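Local coordinates for putrescine aminotransferase (Halomonas elongata DSM 2581, PDB 6GWI), which probably transfers amino groups from amines such as putrescine to carbonyl acceptors, as a pyridoxal-5'-phosphate-dependent class-III aminotransferase, at residues D122-K135 against R302-H316. Residues are numbered along the deposited sequence; the frame is centred on the assembly and turned at random.
Sequences DTVLRMVRRYWALK and RVAETLIEEGGEFFH
Helix 122-134 packs on helix 302-311 at 61°, axes 9.5 Å apart, and 313-316 then runs back along helix 122-134 toward Thr123. Leu134 is a knob among Thr306, Leu307, Glu310 and Gly311. Tyr131, with CG anti to the backbone N (chi1 171°), swings its ring toward helix 302-311, one face over Val303 CG2. Met127 CG meets Phe314 CE2 at 3.8 Å. Arg130 NH2 donates to Gly311 O at 2.9 Å, in the guanidinium plane. His316 NE2 donates to Thr123 OG1 (3.0 Å), and ND1 accepts from Arg126 NH1 (2.9 Å), nearly in the ring plane. NH1 forks through bent bonds to Phe315 O as well, and NH2 adds a weak one. A leucine in place of Arg126 would probably leave Phe315 O without this donor and the imidazole, held here by Thr123 OG1 alone, freer to turn. Thr123 OG1 also hydrogen-bonds to Glu119 O, and Arg126 NH2 to Gln169 O of the second subunit. Glu313 and Phe314 pair with an antiparallel strand of that subunit, so the contact joins the PLP-site helix of this class-III aminotransferase to the dimer interface. The two imidazole bonds are consistent with a neutral ring protonated on NE2, and would hold its rotation.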
ATOM      1  N   ASP B 122      -2.095  -8.874  -0.630  1.00 19.39           N
ATOM      2  CA  ASP B 122      -0.748  -9.441  -0.549  1.00 16.37           C
ATOM      3  C   ASP B 122      -0.540 -10.158   0.778  1.00 20.06           C
ATOM      4  O   ASP B 122       0.071 -11.233   0.830  1.00 21.51           O
ATOM      5  CB  ASP B 122       0.328  -8.361  -0.698  1.00 17.94           C
ATOM      6  CG  ASP B 122       0.436  -7.826  -2.105  1.00 21.89           C
ATOM      7  OD1 ASP B 122      -0.459  -7.053  -2.511  1.00 35.60           O
ATOM      8  OD2 ASP B 122       1.419  -8.171  -2.800  1.00 22.63           O
ATOM      9  N   THR B 123      -0.996  -9.542   1.871  1.00 19.30           N
ATOM     10  CA  THR B 123      -0.918 -10.177   3.181  1.00 18.92           C
ATOM     11  C   THR B 123      -1.687 -11.491   3.185  1.00 18.25           C
ATOM     12  O   THR B 123      -1.193 -12.518   3.666  1.00 17.22           O
ATOM     13  CB  THR B 123      -1.479  -9.222   4.237  1.00 17.84           C
ATOM     14  OG1 THR B 123      -0.856  -7.936   4.106  1.00 18.37           O
ATOM     15  CG2 THR B 123      -1.253  -9.759   5.644  1.00 27.84           C
ATOM     16  N   VAL B 124      -2.906 -11.474   2.639  1.00 19.24           N
ATOM     17  CA  VAL B 124      -3.702 -12.692   2.511  1.00 21.18           C
ATOM     18  C   VAL B 124      -2.901 -13.782   1.814  1.00 15.57           C
ATOM     19  O   VAL B 124      -2.854 -14.931   2.268  1.00 19.00           O
ATOM     20  CB  VAL B 124      -5.009 -12.392   1.754  1.00 14.83           C
ATOM     21  CG1 VAL B 124      -5.640 -13.679   1.217  1.00 34.44           C
ATOM     22  CG2 VAL B 124      -5.984 -11.649   2.650  1.00 21.26           C
ATOM     23  N   LEU B 125      -2.288 -13.446   0.677  1.00 21.59           N
ATOM     24  CA  LEU B 125      -1.620 -14.466  -0.125  1.00 24.72           C
ATOM     25  C   LEU B 125      -0.456 -15.090   0.634  1.00 23.85           C
ATOM     26  O   LEU B 125      -0.290 -16.315   0.632  1.00 18.90           O
ATOM     27  CB  LEU B 125      -1.151 -13.863  -1.449  1.00 24.03           C
ATOM     28  CG  LEU B 125      -0.529 -14.811  -2.479  1.00 34.90           C
ATOM     29  CD1 LEU B 125      -1.379 -16.051  -2.687  1.00 24.09           C
ATOM     30  CD2 LEU B 125      -0.345 -14.091  -3.804  1.00 31.96           C
ATOM     31  N   ARG B 126       0.367 -14.264   1.290  1.00 17.85           N
ATOM     32  CA  ARG B 126       1.495 -14.807   2.040  1.00 20.68           C
ATOM     33  C   ARG B 126       1.018 -15.574   3.264  1.00 23.45           C
ATOM     34  O   ARG B 126       1.591 -16.612   3.615  1.00 21.63           O
ATOM     35  CB  ARG B 126       2.455 -13.691   2.448  1.00 23.71           C
ATOM     36  CG  ARG B 126       3.181 -13.042   1.284  1.00 21.31           C
ATOM     37  CD  ARG B 126       4.276 -12.097   1.769  1.00 20.63           C
ATOM     38  NE  ARG B 126       5.441 -12.809   2.291  1.00 20.15           N
ATOM     39  CZ  ARG B 126       6.398 -12.246   3.026  1.00 28.85           C
ATOM     40  NH1 ARG B 126       6.328 -10.960   3.340  1.00 19.42           N
ATOM     41  NH2 ARG B 126       7.427 -12.969   3.453  1.00 17.34           N
ATOM     42  N   MET B 127      -0.041 -15.090   3.921  1.00 13.90           N
ATOM     43  CA  MET B 127      -0.576 -15.799   5.076  1.00 15.12           C
ATOM     44  C   MET B 127      -1.122 -17.162   4.675  1.00 15.29           C
ATOM     45  O   MET B 127      -0.893 -18.162   5.365  1.00 19.57           O
ATOM     46  CB  MET B 127      -1.675 -14.974   5.741  1.00 15.91           C
ATOM     47  CG  MET B 127      -1.180 -13.920   6.705  1.00 22.01           C
ATOM     48  SD  MET B 127      -2.573 -13.098   7.495  1.00 24.53           S
ATOM     49  CE  MET B 127      -1.712 -12.032   8.646  1.00 22.09           C
ATOM     50  N   VAL B 128      -1.849 -17.221   3.558  1.00 17.34           N
ATOM     51  CA  VAL B 128      -2.455 -18.476   3.121  1.00 14.98           C
ATOM     52  C   VAL B 128      -1.380 -19.519   2.848  1.00 27.48           C
ATOM     53  O   VAL B 128      -1.468 -20.666   3.300  1.00 21.31           O
ATOM     54  CB  VAL B 128      -3.340 -18.235   1.886  1.00 17.38           C
ATOM     55  CG1 VAL B 128      -3.674 -19.542   1.178  1.00 25.56           C
ATOM     56  CG2 VAL B 128      -4.618 -17.522   2.292  1.00 22.21           C
ATOM     57  N   ARG B 129      -0.339 -19.128   2.115  1.00 19.76           N
ATOM     58  CA  ARG B 129       0.682 -20.084   1.700  1.00 20.08           C
ATOM     59  C   ARG B 129       1.630 -20.414   2.841  1.00 20.25           C
ATOM     60  O   ARG B 129       2.079 -21.560   2.956  1.00 23.91           O
ATOM     61  CB  ARG B 129       1.419 -19.529   0.475  1.00 21.53           C
ATOM     62  CG  ARG B 129       0.575 -19.687  -0.806  1.00 25.44           C
ATOM     63  CD  ARG B 129       1.060 -18.893  -2.032  1.00 28.01           C
ATOM     64  NE  ARG B 129       0.313 -19.297  -3.230  1.00 22.27           N
ATOM     65  CZ  ARG B 129       0.538 -18.856  -4.468  1.00 24.41           C
ATOM     66  NH1 ARG B 129       1.500 -17.977  -4.714  1.00 22.10           N
ATOM     67  NH2 ARG B 129      -0.207 -19.304  -5.472  1.00 23.42           N
ATOM     68  N   ARG B 130       1.903 -19.447   3.715  1.00 18.84           N
ATOM     69  CA  ARG B 130       2.650 -19.738   4.930  1.00 20.07           C
ATOM     70  C   ARG B 130       1.879 -20.703   5.820  1.00 21.62           C
ATOM     71  O   ARG B 130       2.462 -21.630   6.395  1.00 16.01           O
ATOM     72  CB  ARG B 130       2.947 -18.432   5.665  1.00 20.89           C
ATOM     73  CG  ARG B 130       3.654 -18.580   7.003  1.00 24.68           C
ATOM     74  CD  ARG B 130       5.057 -19.182   6.890  1.00 27.20           C
ATOM     75  NE  ARG B 130       5.752 -19.119   8.178  1.00 30.70           N
ATOM     76  CZ  ARG B 130       6.811 -19.853   8.512  1.00 33.86           C
ATOM     77  NH1 ARG B 130       7.326 -20.726   7.656  1.00 27.47           N
ATOM     78  NH2 ARG B 130       7.356 -19.714   9.714  1.00 29.30           N
ATOM     79  N   TYR B 131       0.562 -20.511   5.926  1.00 23.62           N
ATOM     80  CA  TYR B 131      -0.273 -21.379   6.747  1.00 20.70           C
ATOM     81  C   TYR B 131      -0.098 -22.841   6.360  1.00 26.91           C
ATOM     82  O   TYR B 131       0.235 -23.687   7.197  1.00 22.45           O
ATOM     83  CB  TYR B 131      -1.739 -20.962   6.613  1.00 19.73           C
ATOM     84  CG  TYR B 131      -2.706 -21.928   7.250  1.00 24.32           C
ATOM     85  CD1 TYR B 131      -2.941 -21.906   8.618  1.00 18.83           C
ATOM     86  CD2 TYR B 131      -3.381 -22.863   6.481  1.00 24.18           C
ATOM     87  CE1 TYR B 131      -3.824 -22.790   9.199  1.00 20.54           C
ATOM     88  CE2 TYR B 131      -4.259 -23.745   7.050  1.00 17.29           C
ATOM     89  CZ  TYR B 131      -4.478 -23.708   8.407  1.00 24.70           C
ATOM     90  OH  TYR B 131      -5.360 -24.594   8.971  1.00 23.43           O
ATOM     91  N   TRP B 132      -0.327 -23.158   5.085  1.00 16.82           N
ATOM     92  CA  TRP B 132      -0.277 -24.552   4.663  1.00 18.73           C
ATOM     93  C   TRP B 132       1.132 -25.117   4.762  1.00 24.34           C
ATOM     94  O   TRP B 132       1.298 -26.307   5.051  1.00 25.73           O
ATOM     95  CB  TRP B 132      -0.831 -24.682   3.243  1.00 19.35           C
ATOM     96  CG  TRP B 132      -2.318 -24.511   3.210  1.00 19.74           C
ATOM     97  CD1 TRP B 132      -3.014 -23.493   2.628  1.00 16.90           C
ATOM     98  CD2 TRP B 132      -3.292 -25.374   3.810  1.00 21.47           C
ATOM     99  NE1 TRP B 132      -4.360 -23.671   2.823  1.00 24.09           N
ATOM    100  CE2 TRP B 132      -4.559 -24.818   3.544  1.00 21.10           C
ATOM    101  CE3 TRP B 132      -3.217 -26.563   4.544  1.00 20.70           C
ATOM    102  CZ2 TRP B 132      -5.742 -25.413   3.982  1.00 25.91           C
ATOM    103  CZ3 TRP B 132      -4.395 -27.154   4.976  1.00 24.70           C
ATOM    104  CH2 TRP B 132      -5.639 -26.576   4.699  1.00 20.57           C
ATOM    105  N   ALA B 133       2.157 -24.284   4.557  1.00 29.64           N
ATOM    106  CA  ALA B 133       3.526 -24.737   4.779  1.00 23.02           C
ATOM    107  C   ALA B 133       3.733 -25.154   6.231  1.00 22.58           C
ATOM    108  O   ALA B 133       4.337 -26.197   6.505  1.00 24.97           O
ATOM    109  CB  ALA B 133       4.512 -23.638   4.382  1.00 21.91           C
ATOM    110  N   LEU B 134       3.209 -24.371   7.175  1.00 25.29           N
ATOM    111  CA  LEU B 134       3.365 -24.727   8.580  1.00 20.50           C
ATOM    112  C   LEU B 134       2.548 -25.964   8.939  1.00 25.42           C
ATOM    113  O   LEU B 134       2.903 -26.682   9.880  1.00 31.91           O
ATOM    114  CB  LEU B 134       2.976 -23.549   9.474  1.00 17.08           C
ATOM    115  CG  LEU B 134       3.885 -22.321   9.427  1.00 23.33           C
ATOM    116  CD1 LEU B 134       3.227 -21.142  10.137  1.00 23.08           C
ATOM    117  CD2 LEU B 134       5.240 -22.632  10.039  1.00 25.00           C
ATOM    118  N   LYS B 135       1.468 -26.240   8.202  1.00 30.35           N
ATOM    119  CA  LYS B 135       0.700 -27.461   8.417  1.00 29.50           C
ATOM    120  C   LYS B 135       1.389 -28.704   7.870  1.00 30.34           C
ATOM    121  O   LYS B 135       0.813 -29.795   7.964  1.00 24.90           O
ATOM    122  CB  LYS B 135      -0.681 -27.356   7.759  1.00 31.55           C
ATOM    123  CG  LYS B 135      -1.516 -26.157   8.181  1.00 34.42           C
ATOM    124  CD  LYS B 135      -2.026 -26.252   9.610  1.00 29.00           C
ATOM    125  CE  LYS B 135      -3.101 -27.313   9.771  1.00 36.10           C
ATOM    126  NZ  LYS B 135      -3.568 -27.385  11.187  1.00 41.60           N
ATOM    127  N   ARG B 302      -8.414 -20.105  12.988  1.00 26.53           N
ATOM    128  CA  ARG B 302      -7.692 -21.245  12.428  1.00 32.66           C
ATOM    129  C   ARG B 302      -6.352 -20.819  11.839  1.00 23.05           C
ATOM    130  O   ARG B 302      -5.323 -21.456  12.092  1.00 19.89           O
ATOM    131  CB  ARG B 302      -8.560 -21.989  11.413  1.00 35.29           C
ATOM    132  CG  ARG B 302      -7.825 -23.131  10.734  1.00 47.69           C
ATOM    133  CD  ARG B 302      -8.764 -24.111  10.049  1.00 50.91           C
ATOM    134  NE  ARG B 302      -9.614 -24.756  11.053  1.00 67.33           N
ATOM    135  CZ  ARG B 302     -10.616 -25.589  10.789  1.00 58.03           C
ATOM    136  NH1 ARG B 302     -10.916 -25.909   9.539  1.00 52.05           N
ATOM    137  NH2 ARG B 302     -11.314 -26.112  11.786  1.00 49.59           N
ATOM    138  N   VAL B 303      -6.341 -19.763  11.022  1.00 22.96           N
ATOM    139  CA  VAL B 303      -5.075 -19.299  10.460  1.00 28.34           C
ATOM    140  C   VAL B 303      -4.222 -18.649  11.545  1.00 26.15           C
ATOM    141  O   VAL B 303      -3.006 -18.867  11.614  1.00 23.41           O
ATOM    142  CB  VAL B 303      -5.321 -18.340   9.281  1.00 32.72           C
ATOM    143  CG1 VAL B 303      -4.008 -17.694   8.819  1.00 28.52           C
ATOM    144  CG2 VAL B 303      -5.985 -19.084   8.132  1.00 39.80           C
ATOM    145  N   ALA B 304      -4.842 -17.843  12.408  1.00 25.15           N
ATOM    146  CA  ALA B 304      -4.085 -17.131  13.432  1.00 26.43           C
ATOM    147  C   ALA B 304      -3.343 -18.096  14.350  1.00 28.87           C
ATOM    148  O   ALA B 304      -2.179 -17.864  14.699  1.00 26.10           O
ATOM    149  CB  ALA B 304      -5.026 -16.238  14.241  1.00 25.24           C
ATOM    150  N   GLU B 305      -3.998 -19.185  14.756  1.00 25.96           N
ATOM    151  CA  GLU B 305      -3.392 -20.084  15.732  1.00 34.70           C
ATOM    152  C   GLU B 305      -2.174 -20.797  15.158  1.00 29.09           C
ATOM    153  O   GLU B 305      -1.182 -21.007  15.864  1.00 21.80           O
ATOM    154  CB  GLU B 305      -4.425 -21.098  16.220  1.00 48.08           C
ATOM    155  CG  GLU B 305      -5.363 -20.544  17.283  1.00 74.37           C
ATOM    156  CD  GLU B 305      -4.645 -20.155  18.562  1.00 92.14           C
ATOM    157  OE1 GLU B 305      -3.860 -20.977  19.083  1.00 89.73           O
ATOM    158  OE2 GLU B 305      -4.861 -19.022  19.043  1.00 88.96           O
ATOM    159  N   THR B 306      -2.231 -21.198  13.891  1.00 24.81           N
ATOM    160  CA  THR B 306      -1.070 -21.830  13.276  1.00 27.57           C
ATOM    161  C   THR B 306       0.085 -20.841  13.153  1.00 24.65           C
ATOM    162  O   THR B 306       1.222 -21.154  13.527  1.00 26.70           O
ATOM    163  CB  THR B 306      -1.455 -22.417  11.920  1.00 33.44           C
ATOM    164  OG1 THR B 306      -2.343 -23.522  12.129  1.00 24.25           O
ATOM    165  CG2 THR B 306      -0.228 -22.901  11.166  1.00 33.03           C
ATOM    166  N   LEU B 307      -0.186 -19.634  12.645  1.00 22.83           N
ATOM    167  CA  LEU B 307       0.866 -18.626  12.538  1.00 25.41           C
ATOM    168  C   LEU B 307       1.472 -18.310  13.903  1.00 20.96           C
ATOM    169  O   LEU B 307       2.698 -18.243  14.049  1.00 24.54           O
ATOM    170  CB  LEU B 307       0.321 -17.348  11.894  1.00 29.03           C
ATOM    171  CG  LEU B 307      -0.130 -17.418  10.433  1.00 27.95           C
ATOM    172  CD1 LEU B 307      -0.649 -16.061   9.965  1.00 30.18           C
ATOM    173  CD2 LEU B 307       1.010 -17.887   9.543  1.00 26.44           C
ATOM    174  N   ILE B 308       0.630 -18.125  14.919  1.00 22.23           N
ATOM    175  CA  ILE B 308       1.140 -17.760  16.238  1.00 29.65           C
ATOM    176  C   ILE B 308       1.931 -18.915  16.841  1.00 41.94           C
ATOM    177  O   ILE B 308       3.090 -18.754  17.238  1.00 28.41           O
ATOM    178  CB  ILE B 308      -0.015 -17.328  17.160  1.00 23.20           C
ATOM    179  CG1 ILE B 308      -0.655 -16.040  16.639  1.00 21.62           C
ATOM    180  CG2 ILE B 308       0.495 -17.119  18.584  1.00 39.02           C
ATOM    181  CD1 ILE B 308      -1.950 -15.676  17.315  1.00 24.75           C
ATOM    182  N   GLU B 309       1.317 -20.100  16.908  1.00 30.85           N
ATOM    183  CA  GLU B 309       1.888 -21.203  17.672  1.00 23.20           C
ATOM    184  C   GLU B 309       3.021 -21.903  16.939  1.00 26.50           C
ATOM    185  O   GLU B 309       3.921 -22.455  17.583  1.00 27.96           O
ATOM    186  CB  GLU B 309       0.800 -22.229  18.000  1.00 28.07           C
ATOM    187  CG  GLU B 309      -0.246 -21.749  18.991  1.00 41.36           C
ATOM    188  CD  GLU B 309       0.360 -21.284  20.300  1.00 46.62           C
ATOM    189  OE1 GLU B 309      -0.048 -20.213  20.796  1.00 44.20           O
ATOM    190  OE2 GLU B 309       1.261 -21.975  20.819  1.00 40.21           O
ATOM    191  N   GLU B 310       2.993 -21.900  15.606  1.00 29.62           N
ATOM    192  CA  GLU B 310       3.946 -22.656  14.811  1.00 28.07           C
ATOM    193  C   GLU B 310       4.915 -21.786  14.026  1.00 26.79           C
ATOM    194  O   GLU B 310       5.983 -22.273  13.646  1.00 28.50           O
ATOM    195  CB  GLU B 310       3.202 -23.557  13.809  1.00 39.45           C
ATOM    196  CG  GLU B 310       1.993 -24.296  14.376  1.00 42.93           C
ATOM    197  CD  GLU B 310       2.327 -25.192  15.551  1.00 71.15           C
ATOM    198  OE1 GLU B 310       3.479 -25.667  15.636  1.00 77.71           O
ATOM    199  OE2 GLU B 310       1.432 -25.420  16.392  1.00 79.10           O
ATOM    200  N   GLY B 311       4.580 -20.519  13.787  1.00 25.73           N
ATOM    201  CA  GLY B 311       5.250 -19.751  12.759  1.00 33.34           C
ATOM    202  C   GLY B 311       6.433 -18.918  13.182  1.00 34.42           C
ATOM    203  O   GLY B 311       7.197 -18.478  12.317  1.00 31.04           O
ATOM    204  N   GLY B 312       6.624 -18.685  14.476  1.00 28.28           N
ATOM    205  CA  GLY B 312       7.685 -17.780  14.881  1.00 27.22           C
ATOM    206  C   GLY B 312       7.417 -16.385  14.355  1.00 27.75           C
ATOM    207  O   GLY B 312       6.292 -15.878  14.419  1.00 21.00           O
ATOM    208  N   GLU B 313       8.460 -15.745  13.826  1.00 25.69           N
ATOM    209  CA  GLU B 313       8.295 -14.430  13.222  1.00 24.23           C
ATOM    210  C   GLU B 313       7.685 -14.563  11.832  1.00 31.61           C
ATOM    211  O   GLU B 313       8.102 -15.407  11.034  1.00 24.39           O
ATOM    212  CB  GLU B 313       9.633 -13.693  13.124  1.00 25.84           C
ATOM    213  CG  GLU B 313       9.502 -12.308  12.481  1.00 38.62           C
ATOM    214  CD  GLU B 313      10.794 -11.508  12.483  1.00 40.64           C
ATOM    215  OE1 GLU B 313      11.735 -11.884  13.208  1.00 27.58           O
ATOM    216  OE2 GLU B 313      10.868 -10.500  11.749  1.00 30.76           O
ATOM    217  N   PHE B 314       6.709 -13.708  11.540  1.00 21.67           N
ATOM    218  CA  PHE B 314       6.158 -13.550  10.195  1.00 24.54           C
ATOM    219  C   PHE B 314       6.882 -12.369   9.553  1.00 30.40           C
ATOM    220  O   PHE B 314       6.648 -11.214   9.925  1.00 25.97           O
ATOM    221  CB  PHE B 314       4.646 -13.337  10.272  1.00 22.42           C
ATOM    222  CG  PHE B 314       3.945 -13.333   8.938  1.00 33.87           C
ATOM    223  CD1 PHE B 314       4.330 -14.187   7.917  1.00 37.85           C
ATOM    224  CD2 PHE B 314       2.871 -12.481   8.720  1.00 29.31           C
ATOM    225  CE1 PHE B 314       3.669 -14.176   6.698  1.00 30.55           C
ATOM    226  CE2 PHE B 314       2.209 -12.466   7.511  1.00 24.08           C
ATOM    227  CZ  PHE B 314       2.606 -13.316   6.498  1.00 22.72           C
ATOM    228  N   PHE B 315       7.772 -12.655   8.596  1.00 23.10           N
ATOM    229  CA  PHE B 315       8.636 -11.626   8.006  1.00 19.25           C
ATOM    230  C   PHE B 315       7.839 -10.861   6.948  1.00 24.47           C
ATOM    231  O   PHE B 315       8.040 -10.991   5.738  1.00 20.28           O
ATOM    232  CB  PHE B 315       9.897 -12.240   7.416  1.00 21.83           C
ATOM    233  CG  PHE B 315      10.852 -12.762   8.445  1.00 29.78           C
ATOM    234  CD1 PHE B 315      11.817 -11.935   8.996  1.00 28.04           C
ATOM    235  CD2 PHE B 315      10.789 -14.081   8.859  1.00 33.51           C
ATOM    236  CE1 PHE B 315      12.698 -12.414   9.947  1.00 29.75           C
ATOM    237  CE2 PHE B 315      11.666 -14.567   9.807  1.00 36.22           C
ATOM    238  CZ  PHE B 315      12.624 -13.731  10.353  1.00 28.39           C
ATOM    239  N   HIS B 316       6.933 -10.025   7.444  1.00 20.07           N
ATOM    240  CA  HIS B 316       5.946  -9.370   6.604  1.00 26.52           C
ATOM    241  C   HIS B 316       5.451  -8.120   7.313  1.00 24.05           C
ATOM    242  O   HIS B 316       5.304  -8.114   8.537  1.00 18.92           O
ATOM    243  CB  HIS B 316       4.767 -10.304   6.310  1.00 24.38           C
ATOM    244  CG  HIS B 316       3.723  -9.681   5.441  1.00 24.37           C
ATOM    245  ND1 HIS B 316       3.870  -9.560   4.078  1.00 21.17           N
ATOM    246  CD2 HIS B 316       2.529  -9.118   5.742  1.00 21.28           C
ATOM    247  CE1 HIS B 316       2.808  -8.962   3.573  1.00 18.55           C
ATOM    248  NE2 HIS B 316       1.980  -8.679   4.562  1.00 17.60           N
TER
HETATM  249  O   HOH W   1       5.647 -17.044  10.097  1.00 24.87           O